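Local coordinates for Serine/threonine-protein phosphatase 2A regulatory subunit B'' subunit alpha (Homo sapiens, PDB 4I5J) that serves as a calcium-binding regulatory subunit of protein phosphatase 2A, here its EF-hand region, and might tune the enzyme's substrate selectivity, activity and location, at residues Y60-T63 with V64-I68; K79-S82 with T83-R86; E124-D128 with H129-I133. All blocks are in the same frame, centred on the assembly; numbering follows the deposited sequence.

Interaction 1 of 3, residues Y60-T63 with V64-I68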
ATOM      1  N   TYR A  60     -11.603  -4.722 -11.845  1.00 31.05           N
ATOM      2  CA  TYR A  60     -12.067  -3.474 -11.225  1.00 32.36           C
ATOM      3  C   TYR A  60     -12.570  -3.748  -9.812  1.00 27.26           C
ATOM      4  O   TYR A  60     -12.185  -3.073  -8.862  1.00 27.56           O
ATOM      5  CB  TYR A  60     -13.162  -2.796 -12.069  1.00 26.47           C
ATOM      6  CG  TYR A  60     -13.805  -1.632 -11.358  1.00 28.88           C
ATOM      7  CD1 TYR A  60     -13.151  -0.414 -11.249  1.00 23.70           C
ATOM      8  CD2 TYR A  60     -15.056  -1.762 -10.766  1.00 29.70           C
ATOM      9  CE1 TYR A  60     -13.740   0.663 -10.569  1.00 24.05           C
ATOM     10  CE2 TYR A  60     -15.653  -0.698 -10.088  1.00 31.35           C
ATOM     11  CZ  TYR A  60     -14.998   0.506 -10.002  1.00 28.05           C
ATOM     12  OH  TYR A  60     -15.599   1.550  -9.338  1.00 26.92           O
ATOM     13  N   ILE A  61     -13.409  -4.763  -9.669  1.00 30.02           N
ATOM     14  CA  ILE A  61     -13.912  -5.152  -8.367  1.00 30.96           C
ATOM     15  C   ILE A  61     -12.784  -5.558  -7.406  1.00 35.63           C
ATOM     16  O   ILE A  61     -12.751  -5.112  -6.256  1.00 33.67           O
ATOM     17  CB  ILE A  61     -14.957  -6.257  -8.506  1.00 34.76           C
ATOM     18  CG1 ILE A  61     -16.197  -5.687  -9.218  1.00 33.76           C
ATOM     19  CG2 ILE A  61     -15.313  -6.838  -7.131  1.00 34.97           C
ATOM     20  CD1 ILE A  61     -17.262  -6.719  -9.508  1.00 33.68           C
ATOM     21  N   THR A  62     -11.847  -6.368  -7.885  1.00 31.58           N
ATOM     22  CA  THR A  62     -10.690  -6.755  -7.080  1.00 29.05           C
ATOM     23  C   THR A  62      -9.935  -5.520  -6.609  1.00 29.57           C
ATOM     24  O   THR A  62      -9.508  -5.422  -5.449  1.00 30.08           O
ATOM     25  CB  THR A  62      -9.713  -7.605  -7.915  1.00 31.22           C
ATOM     26  OG1 THR A  62     -10.303  -8.876  -8.214  1.00 33.67           O
ATOM     27  CG2 THR A  62      -8.400  -7.817  -7.154  1.00 32.25           C
ATOM     28  N   THR A  63      -9.778  -4.560  -7.525  1.00 27.84           N
ATOM     29  CA  THR A  63      -8.992  -3.372  -7.237  1.00 29.08           C
ATOM     30  C   THR A  63      -9.697  -2.465  -6.232  1.00 34.62           C
ATOM     31  O   THR A  63      -9.060  -1.969  -5.296  1.00 32.57           O
ATOM     32  CB  THR A  63      -8.672  -2.606  -8.512  1.00 29.32           C
ATOM     33  OG1 THR A  63      -7.927  -3.463  -9.392  1.00 30.66           O
ATOM     34  CG2 THR A  63      -7.853  -1.372  -8.206  1.00 24.90           C
ATOM     35  N   VAL A  64     -11.007  -2.267  -6.400  1.00 26.36           N
ATOM     36  CA  VAL A  64     -11.751  -1.440  -5.455  1.00 28.88           C
ATOM     37  C   VAL A  64     -11.732  -2.087  -4.077  1.00 31.96           C
ATOM     38  O   VAL A  64     -11.576  -1.405  -3.050  1.00 29.83           O
ATOM     39  CB  VAL A  64     -13.214  -1.210  -5.887  1.00 31.71           C
ATOM     40  CG1 VAL A  64     -13.994  -0.456  -4.779  1.00 21.76           C
ATOM     41  CG2 VAL A  64     -13.260  -0.446  -7.206  1.00 32.54           C
ATOM     42  N   ILE A  65     -11.894  -3.404  -4.041  1.00 25.42           N
ATOM     43  CA  ILE A  65     -11.841  -4.084  -2.751  1.00 31.69           C
ATOM     44  C   ILE A  65     -10.455  -3.918  -2.090  1.00 31.99           C
ATOM     45  O   ILE A  65     -10.385  -3.652  -0.901  1.00 31.87           O
ATOM     46  CB  ILE A  65     -12.283  -5.546  -2.855  1.00 34.26           C
ATOM     47  CG1 ILE A  65     -13.746  -5.580  -3.281  1.00 33.04           C
ATOM     48  CG2 ILE A  65     -12.110  -6.281  -1.512  1.00 32.68           C
ATOM     49  CD1 ILE A  65     -14.305  -6.950  -3.475  1.00 30.87           C
ATOM     50  N   GLN A  66      -9.362  -4.014  -2.858  1.00 26.78           N
ATOM     51  CA  GLN A  66      -8.039  -3.840  -2.262  1.00 28.32           C
ATOM     52  C   GLN A  66      -7.956  -2.447  -1.687  1.00 29.95           C
ATOM     53  O   GLN A  66      -7.459  -2.264  -0.579  1.00 29.59           O
ATOM     54  CB  GLN A  66      -6.895  -4.054  -3.283  1.00 25.04           C
ATOM     55  CG  GLN A  66      -6.789  -5.467  -3.805  1.00 28.74           C
ATOM     56  CD  GLN A  66      -7.195  -6.484  -2.760  1.00 39.70           C
ATOM     57  OE1 GLN A  66      -6.556  -6.612  -1.714  1.00 35.64           O
ATOM     58  NE2 GLN A  66      -8.280  -7.192  -3.025  1.00 39.09           N
ATOM     59  N   ARG A  67      -8.477  -1.468  -2.427  1.00 29.44           N
ATOM     60  CA  ARG A  67      -8.425  -0.068  -1.987  1.00 33.59           C
ATOM     61  C   ARG A  67      -9.246   0.169  -0.724  1.00 28.61           C
ATOM     62  O   ARG A  67      -8.858   0.958   0.136  1.00 26.35           O
ATOM     63  CB  ARG A  67      -8.871   0.889  -3.098  1.00 29.01           C
ATOM     64  CG  ARG A  67      -7.908   0.896  -4.300  1.00 34.33           C
ATOM     65  CD  ARG A  67      -8.247   2.027  -5.250  1.00 34.62           C
ATOM     66  NE  ARG A  67      -8.009   3.336  -4.634  1.00 40.37           N
ATOM     67  CZ  ARG A  67      -8.377   4.496  -5.180  1.00 39.45           C
ATOM     68  NH1 ARG A  67      -9.020   4.500  -6.338  1.00 33.43           N
ATOM     69  NH2 ARG A  67      -8.122   5.645  -4.561  1.00 37.43           N
ATOM     70  N   ILE A  68     -10.376  -0.509  -0.616  1.00 21.53           N
ATOM     71  CA  ILE A  68     -11.202  -0.414   0.586  1.00 20.60           C
ATOM     72  C   ILE A  68     -10.367  -0.936   1.763  1.00 29.33           C
ATOM     73  O   ILE A  68     -10.165  -0.230   2.757  1.00 31.48           O
ATOM     74  CB  ILE A  68     -12.511  -1.241   0.431  1.00 28.43           C
ATOM     75  CG1 ILE A  68     -13.538  -0.511  -0.451  1.00 27.77           C
ATOM     76  CG2 ILE A  68     -13.148  -1.504   1.796  1.00 29.38           C
ATOM     77  CD1 ILE A  68     -14.682  -1.439  -0.981  1.00 25.22           C
TER
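Consecutive turns of helix 54-72, within an EF-hand domain, are joined from Tyr60-Val64 to Thr63-Arg67 by i to i+4 alpha-helical hydrogen bonds, the shortest from Val64 N to Tyr60 O at 2.8 Å. The same two residues also meet through their side chains in a CH-pi contact: Val64 CG2 sits over one face of the Tyr60 ring, 3.6 Å from its centroid, offset toward the hydroxyl end and closest to CZ. With CG anti to the backbone N (chi1 171°), Tyr60 lays its ring across this methyl group, while OH is hydrogen-bonded to Phe110 O. One residue further on, Ile61 and Ile65 lie side by side, pointing the same way, Ile61 CG2 meeting Ile65 CD1 at 3.8 Å, and both pack on helix 34-43. On the flank nearer helix 173-184, Gln66 bends at chi2 (-33°), which carries its amide back along the helix. Its OE1 accepts from Trp178 NE1, and its NE2 also serves Gln30 OE1, so both ends of the amide are hydrogen-bonded. The bend also brings NE2 to Thr62 O, which receives two donors from opposite faces of its carbonyl plane, Gln66 N at 3.0 Å and the more bent bond from Gln66 NE2 at 3.2 Å.

Interaction 2 of 3, residues K79-S82 with T83-R86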
ATOM      1  N   LYS A  79      -9.903  -8.419   8.209  1.00 38.94           N
ATOM      2  CA  LYS A  79     -11.281  -8.402   8.695  1.00 47.85           C
ATOM      3  C   LYS A  79     -11.655  -6.981   9.131  1.00 46.50           C
ATOM      4  O   LYS A  79     -11.104  -6.443  10.099  1.00 44.09           O
ATOM      5  CB  LYS A  79     -11.465  -9.407   9.850  1.00 50.38           C
ATOM      6  CG  LYS A  79     -11.110 -10.854   9.462  1.00 56.56           C
ATOM      7  CD  LYS A  79     -11.486 -11.866  10.535  1.00 67.59           C
ATOM      8  CE  LYS A  79     -11.166 -13.294  10.088  1.00 73.64           C
ATOM      9  NZ  LYS A  79     -11.304 -14.319  11.177  1.00 77.46           N
ATOM     10  N   ILE A  80     -12.572  -6.362   8.399  1.00 40.72           N
ATOM     11  CA  ILE A  80     -12.974  -5.001   8.719  1.00 39.43           C
ATOM     12  C   ILE A  80     -14.004  -4.966   9.858  1.00 39.70           C
ATOM     13  O   ILE A  80     -15.004  -5.682   9.832  1.00 41.00           O
ATOM     14  CB  ILE A  80     -13.459  -4.255   7.452  1.00 32.42           C
ATOM     15  CG1 ILE A  80     -12.245  -3.866   6.605  1.00 30.31           C
ATOM     16  CG2 ILE A  80     -14.285  -3.011   7.803  1.00 30.73           C
ATOM     17  CD1 ILE A  80     -12.619  -3.191   5.283  1.00 34.55           C
ATOM     18  N   THR A  81     -13.733  -4.135  10.861  1.00 41.58           N
ATOM     19  CA  THR A  81     -14.615  -3.985  12.014  1.00 40.40           C
ATOM     20  C   THR A  81     -15.445  -2.711  11.875  1.00 40.43           C
ATOM     21  O   THR A  81     -15.177  -1.868  11.014  1.00 38.94           O
ATOM     22  CB  THR A  81     -13.810  -3.850  13.309  1.00 39.18           C
ATOM     23  OG1 THR A  81     -12.902  -2.748  13.180  1.00 46.43           O
ATOM     24  CG2 THR A  81     -13.008  -5.131  13.617  1.00 36.95           C
ATOM     25  N   SER A  82     -16.448  -2.557  12.730  1.00 37.65           N
ATOM     26  CA  SER A  82     -17.264  -1.349  12.697  1.00 43.34           C
ATOM     27  C   SER A  82     -16.432  -0.135  13.088  1.00 42.59           C
ATOM     28  O   SER A  82     -16.653   0.973  12.568  1.00 38.46           O
ATOM     29  CB  SER A  82     -18.477  -1.478  13.612  1.00 43.60           C
ATOM     30  OG  SER A  82     -18.049  -1.634  14.952  1.00 49.59           O
ATOM     31  N   THR A  83     -15.475  -0.344  13.993  1.00 38.47           N
ATOM     32  CA  THR A  83     -14.571   0.730  14.423  1.00 44.84           C
ATOM     33  C   THR A  83     -13.787   1.249  13.228  1.00 39.89           C
ATOM     34  O   THR A  83     -13.671   2.463  13.018  1.00 39.17           O
ATOM     35  CB  THR A  83     -13.557   0.252  15.496  1.00 50.95           C
ATOM     36  OG1 THR A  83     -14.261  -0.252  16.631  1.00 53.42           O
ATOM     37  CG2 THR A  83     -12.689   1.385  15.948  1.00 46.66           C
ATOM     38  N   GLU A  84     -13.283   0.320  12.424  1.00 39.37           N
ATOM     39  CA  GLU A  84     -12.527   0.691  11.240  1.00 41.48           C
ATOM     40  C   GLU A  84     -13.379   1.441  10.225  1.00 37.52           C
ATOM     41  O   GLU A  84     -12.914   2.398   9.603  1.00 36.40           O
ATOM     42  CB  GLU A  84     -11.853  -0.534  10.626  1.00 35.77           C
ATOM     43  CG  GLU A  84     -10.781  -1.081  11.562  1.00 34.92           C
ATOM     44  CD  GLU A  84     -10.110  -2.319  11.022  1.00 38.97           C
ATOM     45  OE1 GLU A  84     -10.726  -3.006  10.172  1.00 38.57           O
ATOM     46  OE2 GLU A  84      -8.977  -2.604  11.447  1.00 46.33           O
ATOM     47  N   ILE A  85     -14.635   1.041  10.068  1.00 32.89           N
ATOM     48  CA  ILE A  85     -15.485   1.751   9.137  1.00 33.21           C
ATOM     49  C   ILE A  85     -15.803   3.142   9.657  1.00 41.56           C
ATOM     50  O   ILE A  85     -15.816   4.129   8.894  1.00 40.02           O
ATOM     51  CB  ILE A  85     -16.768   0.986   8.847  1.00 36.48           C
ATOM     52  CG1 ILE A  85     -16.431  -0.269   8.063  1.00 38.68           C
ATOM     53  CG2 ILE A  85     -17.716   1.835   8.000  1.00 39.38           C
ATOM     54  CD1 ILE A  85     -17.611  -1.063   7.687  1.00 53.62           C
ATOM     55  N   ARG A  86     -16.037   3.213  10.963  1.00 41.52           N
ATOM     56  CA  ARG A  86     -16.427   4.453  11.630  1.00 39.81           C
ATOM     57  C   ARG A  86     -15.325   5.504  11.515  1.00 38.85           C
ATOM     58  O   ARG A  86     -15.608   6.691  11.414  1.00 40.06           O
ATOM     59  CB  ARG A  86     -16.726   4.150  13.098  1.00 46.14           C
ATOM     60  CG  ARG A  86     -17.372   5.254  13.903  1.00 54.37           C
ATOM     61  CD  ARG A  86     -17.523   4.793  15.363  1.00 57.56           C
ATOM     62  NE  ARG A  86     -18.179   3.490  15.436  1.00 55.51           N
ATOM     63  CZ  ARG A  86     -17.734   2.449  16.135  1.00 59.81           C
ATOM     64  NH1 ARG A  86     -16.612   2.545  16.848  1.00 61.78           N
ATOM     65  NH2 ARG A  86     -18.418   1.307  16.121  1.00 57.07           N
TER
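Thr81 and Glu84 make a capping box at the start of helix 82-86. Glu84 N donates to Thr81 OG1 at 3.2 Å, and in return Thr81 N donates to Glu84 OE1 at 3.3 Å, approaching from above the carboxylate plane. Thr81 is the N-cap: with chi1 at 56° its OG1 stands between its own backbone N and carbonyl carbon, turned toward the first turn of the helix. The extended Glu84 chain crosses the threonine obliquely, CG coming to 3.1 Å from Thr81 OG1, and carries the carboxylate back to the start of the turn. That carboxylate has other holds as well, OE1 accepting from Asn73 ND2 and OE2 being bonded to Ser75 OG, so both oxygens are tied to the preceding loop. Two helical bonds follow, Ile85 N to Thr81 O at 3.1 Å and Arg86 N to Ser82 O at 2.8 Å. Arg86 folds at chi3 so that one face of its guanidinium passes over Ser82 O, while NE forms a salt bridge with Asp11. On the apolar side Ile80 and Ile85 cross at about a right angle, Ile80 CG2 pressing tightly on Ile85 CG1 at 3.5 Å. The spacing from Asn73 through Ser75 and Ser77 to Glu84 resembles a twelve-residue EF-hand loop, with Glu84 at the last position and hydrogen bonds to side chains of the loop itself. Ile80 pairs by backbone hydrogen bonds with Leu28. Ser82 and Ile85 face helix 12-20, while Glu84 touches Val72 and Ile80, just before the helix, packs on helix 54-72, so the loop and the short helix join the two.

Interaction 3 of 3, residues E124-D128 with H129-I133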
ATOM      1  N   GLU A 124       2.302  -3.939 -17.706  1.00 35.17           N
ATOM      2  CA  GLU A 124       3.697  -3.662 -18.071  1.00 41.45           C
ATOM      3  C   GLU A 124       4.730  -4.502 -17.293  1.00 47.27           C
ATOM      4  O   GLU A 124       5.757  -4.884 -17.840  1.00 47.87           O
ATOM      5  CB  GLU A 124       3.986  -2.167 -17.891  1.00 44.90           C
ATOM      6  CG  GLU A 124       5.394  -1.716 -18.281  1.00 60.66           C
ATOM      7  CD  GLU A 124       5.552  -0.187 -18.291  1.00 73.49           C
ATOM      8  OE1 GLU A 124       5.019   0.491 -17.381  1.00 68.05           O
ATOM      9  OE2 GLU A 124       6.208   0.341 -19.220  1.00 85.70           O
ATOM     10  N   LEU A 125       4.455  -4.796 -16.024  1.00 41.59           N
ATOM     11  CA  LEU A 125       5.410  -5.510 -15.173  1.00 33.35           C
ATOM     12  C   LEU A 125       5.286  -7.031 -15.227  1.00 36.68           C
ATOM     13  O   LEU A 125       6.216  -7.769 -14.848  1.00 39.51           O
ATOM     14  CB  LEU A 125       5.234  -5.066 -13.727  1.00 31.36           C
ATOM     15  CG  LEU A 125       5.731  -3.661 -13.416  1.00 39.37           C
ATOM     16  CD1 LEU A 125       5.304  -3.310 -12.020  1.00 43.05           C
ATOM     17  CD2 LEU A 125       7.249  -3.623 -13.522  1.00 41.74           C
ATOM     18  N   ASP A 126       4.120  -7.494 -15.652  1.00 47.62           N
ATOM     19  CA  ASP A 126       3.853  -8.915 -15.759  1.00 47.47           C
ATOM     20  C   ASP A 126       4.445  -9.411 -17.067  1.00 48.37           C
ATOM     21  O   ASP A 126       3.714  -9.710 -18.009  1.00 44.58           O
ATOM     22  CB  ASP A 126       2.355  -9.158 -15.730  1.00 46.38           C
ATOM     23  CG  ASP A 126       2.001 -10.622 -15.748  1.00 42.84           C
ATOM     24  OD1 ASP A 126       2.918 -11.463 -15.679  1.00 41.44           O
ATOM     25  OD2 ASP A 126       0.791 -10.928 -15.819  1.00 40.88           O
ATOM     26  N   THR A 127       5.775  -9.493 -17.095  1.00 45.53           N
ATOM     27  CA  THR A 127       6.544  -9.810 -18.294  1.00 52.87           C
ATOM     28  C   THR A 127       6.162 -11.147 -18.903  1.00 55.01           C
ATOM     29  O   THR A 127       6.010 -11.266 -20.108  1.00 63.14           O
ATOM     30  CB  THR A 127       8.055  -9.817 -17.987  1.00 56.87           C
ATOM     31  OG1 THR A 127       8.460  -8.490 -17.649  1.00 59.79           O
ATOM     32  CG2 THR A 127       8.850 -10.279 -19.206  1.00 67.59           C
ATOM     33  N   ASP A 128       5.995 -12.155 -18.060  1.00 61.02           N
ATOM     34  CA  ASP A 128       5.636 -13.484 -18.542  1.00 60.72           C
ATOM     35  C   ASP A 128       4.146 -13.590 -18.846  1.00 55.33           C
ATOM     36  O   ASP A 128       3.668 -14.650 -19.227  1.00 58.12           O
ATOM     37  CB  ASP A 128       6.023 -14.538 -17.503  1.00 58.62           C
ATOM     38  CG  ASP A 128       7.453 -14.383 -17.029  1.00 71.26           C
ATOM     39  OD1 ASP A 128       8.347 -14.232 -17.889  1.00 73.03           O
ATOM     40  OD2 ASP A 128       7.683 -14.397 -15.798  1.00 78.85           O
ATOM     41  N   HIS A 129       3.427 -12.486 -18.660  1.00 54.25           N
ATOM     42  CA  HIS A 129       1.964 -12.450 -18.745  1.00 52.45           C
ATOM     43  C   HIS A 129       1.278 -13.628 -18.082  1.00 48.48           C
ATOM     44  O   HIS A 129       0.383 -14.239 -18.655  1.00 50.85           O
ATOM     45  CB  HIS A 129       1.520 -12.296 -20.201  1.00 60.05           C
ATOM     46  CG  HIS A 129       2.018 -11.037 -20.832  1.00 61.93           C
ATOM     47  ND1 HIS A 129       1.596  -9.787 -20.425  1.00 67.30           N
ATOM     48  CD2 HIS A 129       2.947 -10.826 -21.795  1.00 64.14           C
ATOM     49  CE1 HIS A 129       2.225  -8.864 -21.130  1.00 69.39           C
ATOM     50  NE2 HIS A 129       3.047  -9.467 -21.972  1.00 67.14           N
ATOM     51  N   ASP A 130       1.706 -13.937 -16.862  1.00 49.35           N
ATOM     52  CA  ASP A 130       1.194 -15.087 -16.123  1.00 45.16           C
ATOM     53  C   ASP A 130       0.395 -14.686 -14.887  1.00 44.42           C
ATOM     54  O   ASP A 130       0.156 -15.511 -14.010  1.00 49.87           O
ATOM     55  CB  ASP A 130       2.353 -15.998 -15.707  1.00 45.51           C
ATOM     56  CG  ASP A 130       3.321 -15.320 -14.733  1.00 54.10           C
ATOM     57  OD1 ASP A 130       3.231 -14.087 -14.530  1.00 53.33           O
ATOM     58  OD2 ASP A 130       4.186 -16.027 -14.176  1.00 55.30           O
ATOM     59  N   LEU A 131       0.015 -13.413 -14.815  1.00 45.86           N
ATOM     60  CA  LEU A 131      -0.763 -12.855 -13.695  1.00 40.78           C
ATOM     61  C   LEU A 131      -0.002 -12.718 -12.365  1.00 43.21           C
ATOM     62  O   LEU A 131      -0.611 -12.490 -11.319  1.00 44.60           O
ATOM     63  CB  LEU A 131      -2.067 -13.624 -13.495  1.00 41.01           C
ATOM     64  CG  LEU A 131      -2.884 -13.789 -14.790  1.00 52.32           C
ATOM     65  CD1 LEU A 131      -4.237 -14.408 -14.500  1.00 56.45           C
ATOM     66  CD2 LEU A 131      -3.039 -12.468 -15.552  1.00 46.21           C
ATOM     67  N   TYR A 132       1.320 -12.862 -12.410  1.00 39.57           N
ATOM     68  CA  TYR A 132       2.155 -12.593 -11.243  1.00 38.27           C
ATOM     69  C   TYR A 132       3.333 -11.716 -11.614  1.00 36.78           C
ATOM     70  O   TYR A 132       3.789 -11.723 -12.754  1.00 34.54           O
ATOM     71  CB  TYR A 132       2.665 -13.890 -10.608  1.00 44.66           C
ATOM     72  CG  TYR A 132       1.551 -14.738 -10.036  1.00 55.39           C
ATOM     73  CD1 TYR A 132       0.857 -15.638 -10.842  1.00 58.98           C
ATOM     74  CD2 TYR A 132       1.175 -14.619  -8.697  1.00 48.71           C
ATOM     75  CE1 TYR A 132      -0.171 -16.407 -10.325  1.00 61.87           C
ATOM     76  CE2 TYR A 132       0.155 -15.381  -8.174  1.00 51.45           C
ATOM     77  CZ  TYR A 132      -0.519 -16.277  -8.993  1.00 60.35           C
ATOM     78  OH  TYR A 132      -1.543 -17.041  -8.483  1.00 61.99           O
ATOM     79  N   ILE A 133       3.832 -10.963 -10.640  1.00 38.07           N
ATOM     80  CA  ILE A 133       5.013 -10.154 -10.866  1.00 35.04           C
ATOM     81  C   ILE A 133       6.150 -10.798 -10.113  1.00 34.58           C
ATOM     82  O   ILE A 133       6.017 -11.125  -8.926  1.00 32.20           O
ATOM     83  CB  ILE A 133       4.782  -8.710 -10.415  1.00 38.89           C
ATOM     84  CG1 ILE A 133       3.800  -8.033 -11.377  1.00 43.37           C
ATOM     85  CG2 ILE A 133       6.076  -7.941 -10.417  1.00 42.41           C
ATOM     86  CD1 ILE A 133       3.460  -6.648 -10.960  1.00 47.55           C
TER
HETATM   87  O   HOH W   1       5.860 -12.186 -14.962  1.00 37.01           O
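Asp126 and Asp130 turn their carboxylates toward one another by different torsions: CG of Asp126 lies anti to its backbone N (chi1 -176°), whereas CG of Asp130 stands between backbone N and carbonyl carbon (chi1 64°). Asp126 OD1 and Asp130 OD1 come within 2.9 Å, a like-charge approach of two acceptors whose carboxylate planes are 38° apart. The Asp126 carboxylate receives the returning backbone on its syn sides, OD1 from Asp130 N at 3.0 Å and OD2 from Leu131 N at 2.8 Å. Asp130 OD1 in turn accepts from Tyr132 N at 3.1 Å in an Asx turn, and its OD2 forms a salt bridge with Arg170. These donors and the arginine would partly offset the crowding of negative charge. A type I turn from Asp126 to His129 closes with His129 N bonded to Asp126 O, which also lies over one face of the His129 imidazole. A water accepts from Asp128 N and lies 3.0 Å from Asp128 OD2 and 3.1 Å from Tyr132 O. Behind the polar loop, Leu125 CB touches Ile133 CD1 at 3.6 Å, both residues packing on Leu138 and Phe176, while the Ile133 backbone pairs with Met171. A water lies among the oxygens of Asp126, Asp128, Asp130 and Tyr132, and no calcium ion is modelled; yet these residues, at positions one, three, five and seven, have a spacing consistent with an EF-hand loop, Asp137 taking the place that Glu211 holds in the calcium-bound one.

Interactions 1 and 2 belong to one EF-hand domain, helix 54-72 leading through the loop to helix 82-86, and they touch where Ile68 CG2 packs on Ile80 CD1 at 3.9 Å. Interaction 3 lies in the following EF-hand pair, its centre about 33 Å from that of interaction 2 and across the chain's centre. Interaction 1 is buried, with helical hydrogen bonds, apolar side chains and one buried glutamine amide; the other two are partly exposed and depend on carboxylates taking backbone N-H groups. The loops nevertheless differ: in 79-86 the glutamate completes a capping box with the N-cap threonine, whereas 124-133 gathers several aspartates round a water. In each loop an isoleucine, Ile80 or Ile133, pairs its backbone with another segment.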